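Local structure of plasmodium falciparum gamete antigen 27/25 (Plasmodium falciparum, 1N81) at residues R16-I21 / S167-D172; E22-S27 / R58-R63; Y31-L36 / E41-A46. The protein is essential for sexual development of the malaria parasite, though its molecular role is unknown and may involve dimerization. All blocks are in the same frame, centred on the assembly; numbering follows the deposited sequence.

Contact 1. Residues R16-I21 / S167-D172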
# COMPACT_ATOMS: atom_id res chain seq x y z
N ARG A 16 -5.02 -6.34 -6.00
CA ARG A 16 -6.27 -5.98 -5.33
C ARG A 16 -6.35 -6.54 -3.92
O ARG A 16 -6.70 -5.82 -2.97
CB ARG A 16 -7.45 -6.45 -6.20
CG ARG A 16 -8.86 -6.22 -5.68
CD ARG A 16 -9.85 -6.57 -6.81
NE ARG A 16 -11.25 -6.30 -6.47
CZ ARG A 16 -12.23 -6.15 -7.37
NH1 ARG A 16 -11.96 -6.26 -8.66
NH2 ARG A 16 -13.47 -5.91 -6.96
N LYS A 17 -6.04 -7.83 -3.75
CA LYS A 17 -6.09 -8.44 -2.43
C LYS A 17 -4.97 -8.00 -1.47
O LYS A 17 -5.24 -7.68 -0.30
CB LYS A 17 -6.10 -9.97 -2.52
CG LYS A 17 -7.40 -10.53 -3.12
CD LYS A 17 -7.30 -12.01 -3.41
CE LYS A 17 -8.54 -12.54 -4.10
NZ LYS A 17 -8.31 -13.94 -4.56
N VAL A 18 -3.73 -8.00 -1.93
CA VAL A 18 -2.65 -7.62 -1.03
C VAL A 18 -2.85 -6.13 -0.67
O VAL A 18 -2.64 -5.72 0.47
CB VAL A 18 -1.25 -7.87 -1.65
CG1 VAL A 18 -0.16 -7.58 -0.61
CG2 VAL A 18 -1.14 -9.31 -2.08
N GLY A 19 -3.27 -5.34 -1.65
CA GLY A 19 -3.53 -3.94 -1.37
C GLY A 19 -4.62 -3.84 -0.31
O GLY A 19 -4.45 -3.17 0.70
N ASP A 20 -5.75 -4.52 -0.50
CA ASP A 20 -6.82 -4.46 0.50
C ASP A 20 -6.36 -4.90 1.85
O ASP A 20 -6.69 -4.27 2.88
CB ASP A 20 -8.05 -5.28 0.07
CG ASP A 20 -8.94 -4.51 -0.90
OD1 ASP A 20 -8.67 -3.31 -1.11
OD2 ASP A 20 -9.92 -5.08 -1.44
N ILE A 21 -5.58 -5.97 1.88
CA ILE A 21 -5.06 -6.48 3.13
C ILE A 21 -4.20 -5.46 3.91
O ILE A 21 -4.45 -5.20 5.10
CB ILE A 21 -4.24 -7.75 2.87
CG1 ILE A 21 -5.19 -8.92 2.55
CG2 ILE A 21 -3.36 -8.06 4.07
CD1 ILE A 21 -4.52 -10.08 1.87
N SER A 167 6.78 2.19 -4.85
CA SER A 167 7.75 1.46 -5.66
C SER A 167 8.08 0.15 -4.94
O SER A 167 8.11 -0.92 -5.56
CB SER A 167 9.01 2.30 -5.90
OG SER A 167 8.73 3.36 -6.79
N GLN A 168 8.27 0.23 -3.62
CA GLN A 168 8.58 -0.97 -2.85
C GLN A 168 7.47 -1.99 -2.93
O GLN A 168 7.72 -3.18 -3.12
CB GLN A 168 8.83 -0.67 -1.37
CG GLN A 168 9.25 -1.94 -0.65
CD GLN A 168 9.42 -1.74 0.82
OE1 GLN A 168 8.45 -1.65 1.56
NE2 GLN A 168 10.67 -1.65 1.25
N PHE A 169 6.24 -1.51 -2.74
CA PHE A 169 5.08 -2.39 -2.78
C PHE A 169 4.99 -3.12 -4.14
O PHE A 169 4.75 -4.32 -4.20
CB PHE A 169 3.79 -1.58 -2.56
CG PHE A 169 2.53 -2.40 -2.61
CD1 PHE A 169 1.87 -2.77 -1.43
CD2 PHE A 169 2.00 -2.81 -3.83
CE1 PHE A 169 0.69 -3.55 -1.45
CE2 PHE A 169 0.82 -3.58 -3.89
CZ PHE A 169 0.16 -3.95 -2.68
N LEU A 170 5.15 -2.40 -5.24
CA LEU A 170 5.05 -3.02 -6.55
C LEU A 170 6.12 -4.13 -6.73
O LEU A 170 5.80 -5.26 -7.12
CB LEU A 170 5.18 -1.94 -7.63
CG LEU A 170 3.94 -1.03 -7.65
CD1 LEU A 170 4.23 0.19 -8.45
CD2 LEU A 170 2.74 -1.75 -8.22
N ILE A 171 7.37 -3.82 -6.43
CA ILE A 171 8.43 -4.81 -6.58
C ILE A 171 8.12 -6.07 -5.76
O ILE A 171 8.25 -7.17 -6.26
CB ILE A 171 9.80 -4.22 -6.18
CG1 ILE A 171 10.21 -3.17 -7.21
CG2 ILE A 171 10.87 -5.33 -6.14
CD1 ILE A 171 11.30 -2.22 -6.74
N ASP A 172 7.68 -5.90 -4.53
CA ASP A 172 7.34 -7.01 -3.66
C ASP A 172 6.12 -7.79 -4.05
O ASP A 172 6.06 -8.99 -3.83
CB ASP A 172 7.04 -6.54 -2.24
CG ASP A 172 8.26 -6.20 -1.49
OD1 ASP A 172 9.36 -6.43 -2.05
OD2 ASP A 172 8.12 -5.73 -0.35
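Phe169 reaches across from helix 156-173 to the backbone of Gly19 and the side chain of Val18 on helix 13-35. The two helices belong to an all-helical protein. One starts near the beginning of the chain and the other ends near its end, so this contact brings distant parts of the sequence together in the core. The meeting is narrow. The closest pair of CA atoms is Gly19 and Phe169, 8.9 Å apart, and a single ring spans most of the gap.

The first kind of interaction is ring against backbone. The ring points at the helix with its far end, and CZ of Phe169 lies 3.8 Å from N of Gly19. That nitrogen lies at the edge of the ring, near its plane, and not over a face. CZ of Phe169 is also 3.9 Å from CA of Gly19. At Gly19, which has no side chain, the ring meets the helix backbone itself. The torsion of Phe169 makes this possible: CG is anti to the backbone N (chi1 179°), which extends the ring toward the facing helix.

The second kind is apolar. Val18 and Phe169 point in opposite directions and pass alongside one another. Only one valine branch, CG1, comes near the ring, and it approaches obliquely. Val18, Gly19 and Phe169 are all buried.

No polar bond links the two segments. Phe169 also packs against Ile15, Ile113 of helix 96-122 and Arg80 of helix 71-89. Asp172, farther along the same helix as Phe169, forms a salt bridge with Arg72 and a hydrogen bond with Asn76, both of helix 71-89. On the facing helix, Val18 also touches Ile77 and Tyr66, while its CG1 stands 4.2 Å from CZ of Phe169.

Contact 2. Residues E22-S27 / R58-R63; sequences EFHACS and RKNQNR
Asn60 of helix 50-63 sets its side-chain amide against the backbone and side chains of His24 and Ala25 on helix 13-35. This is the tight part of the contact. It is a helix-helix crossing in which the axes of the short segments come within 8.8 Å, at an angle of 128° between their directions. The small Ala25 lets the helices come close, and its CA is 6.0 Å from the CA of Asn60. With CG anti to the carbonyl carbon (chi1 -84°), the amide of Asn60 is carried toward helix 13-35. ND2 of Asn60 lies 3.3 Å from CA of Ala25 and 3.5 Å from its CB. The other branch of the amide, OD1 of Asn60, comes to 3.2 Å from CB of His24. The buried ND2 of Asn60 hydrogen-bonds to Tyr56 O of its own helix, and more weakly to Asp28 OD2 of helix 13-35.

The other side is looser and more open to solvent. Arg63 is exposed and runs extended from CG to NE toward the imidazole of His24. Its NH1 is 3.6 Å from ND1 of His24, an oblique approach that makes no hydrogen bond. The ring and guanidinium planes are 71° apart, so the groups do not stack. The His24 ring also meets Tyr64.

Helix 71-89 packs beside the buried edge, where Ile81 touches Ala25. Phe23 turns away from helix 50-63 and packs on Glu109, Gln110 and Ile113 of helix 96-122.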
# COMPACT_ATOMS: atom_id res chain seq x y z
N GLU A 22 -3.21 -4.91 3.23
CA GLU A 22 -2.27 -3.94 3.80
C GLU A 22 -2.96 -2.64 4.22
O GLU A 22 -2.76 -2.15 5.33
CB GLU A 22 -1.19 -3.58 2.77
CG GLU A 22 -0.32 -2.36 3.17
CD GLU A 22 1.06 -2.32 2.50
OE1 GLU A 22 1.79 -1.32 2.68
OE2 GLU A 22 1.43 -3.30 1.81
N PHE A 23 -3.79 -2.10 3.35
CA PHE A 23 -4.42 -0.84 3.69
C PHE A 23 -5.53 -0.93 4.73
O PHE A 23 -5.69 -0.02 5.51
CB PHE A 23 -4.85 -0.10 2.40
CG PHE A 23 -3.69 0.49 1.63
CD1 PHE A 23 -3.07 -0.24 0.60
CD2 PHE A 23 -3.15 1.72 1.99
CE1 PHE A 23 -1.93 0.25 -0.05
CE2 PHE A 23 -1.98 2.23 1.34
CZ PHE A 23 -1.37 1.49 0.31
N HIS A 24 -6.31 -2.02 4.75
CA HIS A 24 -7.34 -2.14 5.78
C HIS A 24 -6.67 -2.46 7.09
O HIS A 24 -7.09 -1.99 8.16
CB HIS A 24 -8.38 -3.22 5.44
CG HIS A 24 -9.39 -2.77 4.44
ND1 HIS A 24 -10.59 -2.20 4.80
CD2 HIS A 24 -9.35 -2.73 3.08
CE1 HIS A 24 -11.24 -1.82 3.71
NE2 HIS A 24 -10.51 -2.13 2.65
N ALA A 25 -5.60 -3.24 7.04
CA ALA A 25 -4.90 -3.54 8.28
C ALA A 25 -4.34 -2.20 8.83
O ALA A 25 -4.34 -1.96 10.04
CB ALA A 25 -3.74 -4.55 8.05
N CYS A 26 -3.89 -1.34 7.93
CA CYS A 26 -3.33 -0.05 8.35
C CYS A 26 -4.46 0.83 8.95
O CYS A 26 -4.30 1.39 10.03
CB CYS A 26 -2.67 0.66 7.15
SG CYS A 26 -1.68 2.13 7.64
N SER A 27 -5.58 0.93 8.25
CA SER A 27 -6.71 1.70 8.74
C SER A 27 -7.13 1.17 10.11
O SER A 27 -7.27 1.94 11.05
CB SER A 27 -7.87 1.60 7.75
OG SER A 27 -8.99 2.37 8.21
N ARG A 58 -2.46 -10.39 9.56
CA ARG A 58 -3.02 -11.75 9.53
C ARG A 58 -4.53 -11.74 9.53
O ARG A 58 -5.13 -12.40 8.71
CB ARG A 58 -2.56 -12.57 10.72
CG ARG A 58 -1.16 -13.10 10.63
CD ARG A 58 -0.97 -14.14 11.73
NE ARG A 58 0.44 -14.49 11.94
CZ ARG A 58 1.28 -13.81 12.73
NH1 ARG A 58 0.86 -12.74 13.39
NH2 ARG A 58 2.54 -14.21 12.83
N LYS A 59 -5.12 -10.98 10.45
CA LYS A 59 -6.57 -10.86 10.52
C LYS A 59 -7.15 -10.43 9.18
O LYS A 59 -8.20 -10.93 8.77
CB LYS A 59 -6.96 -9.86 11.60
CG LYS A 59 -8.46 -9.74 11.84
CD LYS A 59 -8.74 -8.83 13.03
CE LYS A 59 -10.21 -8.67 13.32
NZ LYS A 59 -10.41 -7.96 14.62
N ASN A 60 -6.48 -9.50 8.50
CA ASN A 60 -7.01 -9.03 7.22
C ASN A 60 -6.80 -10.05 6.12
O ASN A 60 -7.61 -10.13 5.21
CB ASN A 60 -6.41 -7.65 6.84
CG ASN A 60 -7.19 -6.51 7.50
OD1 ASN A 60 -8.14 -6.00 6.93
ND2 ASN A 60 -6.79 -6.15 8.71
N GLN A 61 -5.71 -10.82 6.20
CA GLN A 61 -5.48 -11.87 5.24
C GLN A 61 -6.65 -12.87 5.36
O GLN A 61 -7.14 -13.46 4.38
CB GLN A 61 -4.19 -12.60 5.58
CG GLN A 61 -2.97 -11.88 5.15
CD GLN A 61 -1.73 -12.65 5.48
OE1 GLN A 61 -1.41 -12.84 6.64
NE2 GLN A 61 -1.03 -13.10 4.45
N ASN A 62 -7.10 -13.06 6.59
CA ASN A 62 -8.22 -13.96 6.84
C ASN A 62 -9.49 -13.31 6.29
O ASN A 62 -10.25 -13.96 5.57
CB ASN A 62 -8.35 -14.20 8.34
CG ASN A 62 -9.25 -15.38 8.66
OD1 ASN A 62 -8.82 -16.34 9.29
ND2 ASN A 62 -10.49 -15.31 8.22
N ARG A 63 -9.71 -12.03 6.59
CA ARG A 63 -10.90 -11.34 6.08
C ARG A 63 -11.00 -11.33 4.56
O ARG A 63 -12.10 -11.42 4.01
CB ARG A 63 -10.94 -9.88 6.58
CG ARG A 63 -12.12 -9.09 6.02
CD ARG A 63 -12.10 -7.60 6.38
NE ARG A 63 -13.12 -6.87 5.63
CZ ARG A 63 -13.30 -5.54 5.64
NH1 ARG A 63 -12.51 -4.76 6.37
NH2 ARG A 63 -14.25 -5.00 4.88

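Contact 3. Residues Y31-L36 / E41-A46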
# COMPACT_ATOMS: atom_id res chain seq x y z
N TYR A 31 -7.08 2.99 13.84
CA TYR A 31 -8.24 3.12 14.71
C TYR A 31 -7.81 2.79 16.14
O TYR A 31 -8.18 3.48 17.08
CB TYR A 31 -9.34 2.16 14.30
CG TYR A 31 -10.59 2.33 15.15
CD1 TYR A 31 -11.53 3.30 14.85
CD2 TYR A 31 -10.81 1.52 16.26
CE1 TYR A 31 -12.66 3.46 15.63
CE2 TYR A 31 -11.94 1.68 17.06
CZ TYR A 31 -12.85 2.64 16.74
OH TYR A 31 -13.98 2.78 17.52
N LEU A 32 -7.02 1.73 16.29
CA LEU A 32 -6.51 1.34 17.60
C LEU A 32 -5.77 2.53 18.21
O LEU A 32 -6.03 2.94 19.35
CB LEU A 32 -5.54 0.15 17.47
CG LEU A 32 -4.75 -0.20 18.74
CD1 LEU A 32 -5.77 -0.70 19.82
CD2 LEU A 32 -3.68 -1.27 18.45
N LEU A 33 -4.83 3.09 17.44
CA LEU A 33 -4.05 4.21 17.94
C LEU A 33 -4.96 5.28 18.50
O LEU A 33 -4.71 5.83 19.57
CB LEU A 33 -3.18 4.81 16.82
CG LEU A 33 -1.98 3.95 16.45
CD1 LEU A 33 -1.16 4.61 15.35
CD2 LEU A 33 -1.15 3.71 17.69
N MET A 34 -6.03 5.56 17.77
CA MET A 34 -6.99 6.56 18.18
C MET A 34 -7.62 6.21 19.53
O MET A 34 -7.80 7.08 20.37
CB MET A 34 -8.05 6.72 17.08
CG MET A 34 -9.09 7.82 17.30
SD MET A 34 -10.38 7.21 18.39
CE MET A 34 -11.26 6.07 17.31
N THR A 35 -7.92 4.94 19.77
CA THR A 35 -8.52 4.56 21.05
C THR A 35 -7.49 4.62 22.18
O THR A 35 -7.85 4.57 23.35
CB THR A 35 -9.13 3.12 21.04
OG1 THR A 35 -8.09 2.13 21.02
CG2 THR A 35 -10.06 2.93 19.86
N LEU A 36 -6.22 4.71 21.82
CA LEU A 36 -5.16 4.78 22.83
C LEU A 36 -4.64 6.21 22.96
O LEU A 36 -3.65 6.45 23.65
CB LEU A 36 -3.98 3.87 22.45
CG LEU A 36 -4.13 2.37 22.22
CD1 LEU A 36 -2.83 1.82 21.65
CD2 LEU A 36 -4.47 1.67 23.52
N GLU A 41 2.41 6.46 26.07
CA GLU A 41 3.16 5.27 26.48
C GLU A 41 2.57 4.03 25.81
O GLU A 41 3.30 3.26 25.21
CB GLU A 41 3.16 5.09 28.00
CG GLU A 41 3.92 6.19 28.77
CD GLU A 41 5.38 6.36 28.33
OE1 GLU A 41 5.91 5.50 27.58
OE2 GLU A 41 6.02 7.36 28.74
N LYS A 42 1.27 3.82 25.92
CA LYS A 42 0.65 2.68 25.25
C LYS A 42 0.65 3.08 23.78
O LYS A 42 1.08 2.32 22.90
CB LYS A 42 -0.80 2.47 25.71
CG LYS A 42 -0.94 1.99 27.14
CD LYS A 42 -2.35 1.52 27.47
CE LYS A 42 -2.43 1.04 28.91
NZ LYS A 42 -3.81 0.62 29.30
N PHE A 43 0.17 4.29 23.54
CA PHE A 43 0.12 4.86 22.21
C PHE A 43 1.54 4.80 21.66
O PHE A 43 1.77 4.24 20.60
CB PHE A 43 -0.34 6.31 22.30
CG PHE A 43 -0.42 7.01 20.96
CD1 PHE A 43 -1.56 6.93 20.19
CD2 PHE A 43 0.67 7.73 20.47
CE1 PHE A 43 -1.64 7.57 18.95
CE2 PHE A 43 0.61 8.37 19.23
CZ PHE A 43 -0.55 8.29 18.47
N ASN A 44 2.49 5.34 22.41
CA ASN A 44 3.87 5.35 21.95
C ASN A 44 4.36 3.96 21.65
O ASN A 44 5.01 3.73 20.63
CB ASN A 44 4.83 6.00 22.95
CG ASN A 44 6.21 6.22 22.36
OD1 ASN A 44 7.16 5.54 22.71
ND2 ASN A 44 6.30 7.18 21.45
N TYR A 45 4.03 3.02 22.53
CA TYR A 45 4.47 1.63 22.36
C TYR A 45 3.89 0.99 21.10
O TYR A 45 4.59 0.27 20.38
CB TYR A 45 4.09 0.77 23.57
CG TYR A 45 4.58 -0.66 23.44
CD1 TYR A 45 5.94 -0.95 23.50
CD2 TYR A 45 3.69 -1.71 23.23
CE1 TYR A 45 6.40 -2.25 23.35
CE2 TYR A 45 4.13 -3.01 23.09
CZ TYR A 45 5.49 -3.28 23.14
OH TYR A 45 5.94 -4.56 22.97
N ALA A 46 2.61 1.24 20.86
CA ALA A 46 1.94 0.68 19.69
C ALA A 46 2.55 1.12 18.34
O ALA A 46 2.64 0.32 17.41
CB ALA A 46 0.48 1.04 19.72
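Phe43 lays the edge of its ring against the backbone carbonyl of Leu33. CG anti to the backbone N (chi1 179°) carries the ring across to Leu33. CD1 of Phe43 is 3.4 Å from O of Leu33, and the oxygen lies near the ring plane. This places weakly positive ring hydrogens by a carbonyl oxygen, which is probably mildly favourable. The same oxygen accepts a backbone hydrogen bond from Leu36 N, 2.9 Å away. CE1 of Phe43 also packs on CB of Leu33 at 3.8 Å, and the two side chains cross at about a right angle.

The two segments belong to consecutive helices joined by a short loop. Helix 13-35 ends, Leu36 leaves helical geometry, and helix 42-47 starts after Glu41 at its N-cap position. Thr35 OG1 donates to Leu32 O at 2.8 Å, on a lone pair in the carbonyl plane, within the last turn of the first helix.

CB of the buried Ala46 touches both leucines. It is 3.7 Å from CD2 of Leu33 and 3.9 Å from CD1 of Leu36. Backbone O of Leu36 lies 3.6 Å from CB of Phe43. Beyond the turn, Phe43 touches Val94, and Ala46 O accepts a hydrogen bond from the Tyr29 hydroxyl.

All three contacts use helix 13-35. They follow it in order, from contact 1 near its start to contact 3 at its end. Centres of contacts 1 and 2 are about 12 Å apart, those of contacts 2 and 3 about 18 Å, and those of contacts 1 and 3 about 25 Å. Contacts 1 and 2 touch, for instance through Ile21 and Gln61. Along the chain they are nested: contact 3 lies inside contact 2, which lies inside contact 1. Helix 13-35 thus meets helix 156-173 in the core, then helix 50-63, and finally helix 42-47 at the periphery, joining early and late parts of this all-helical chain.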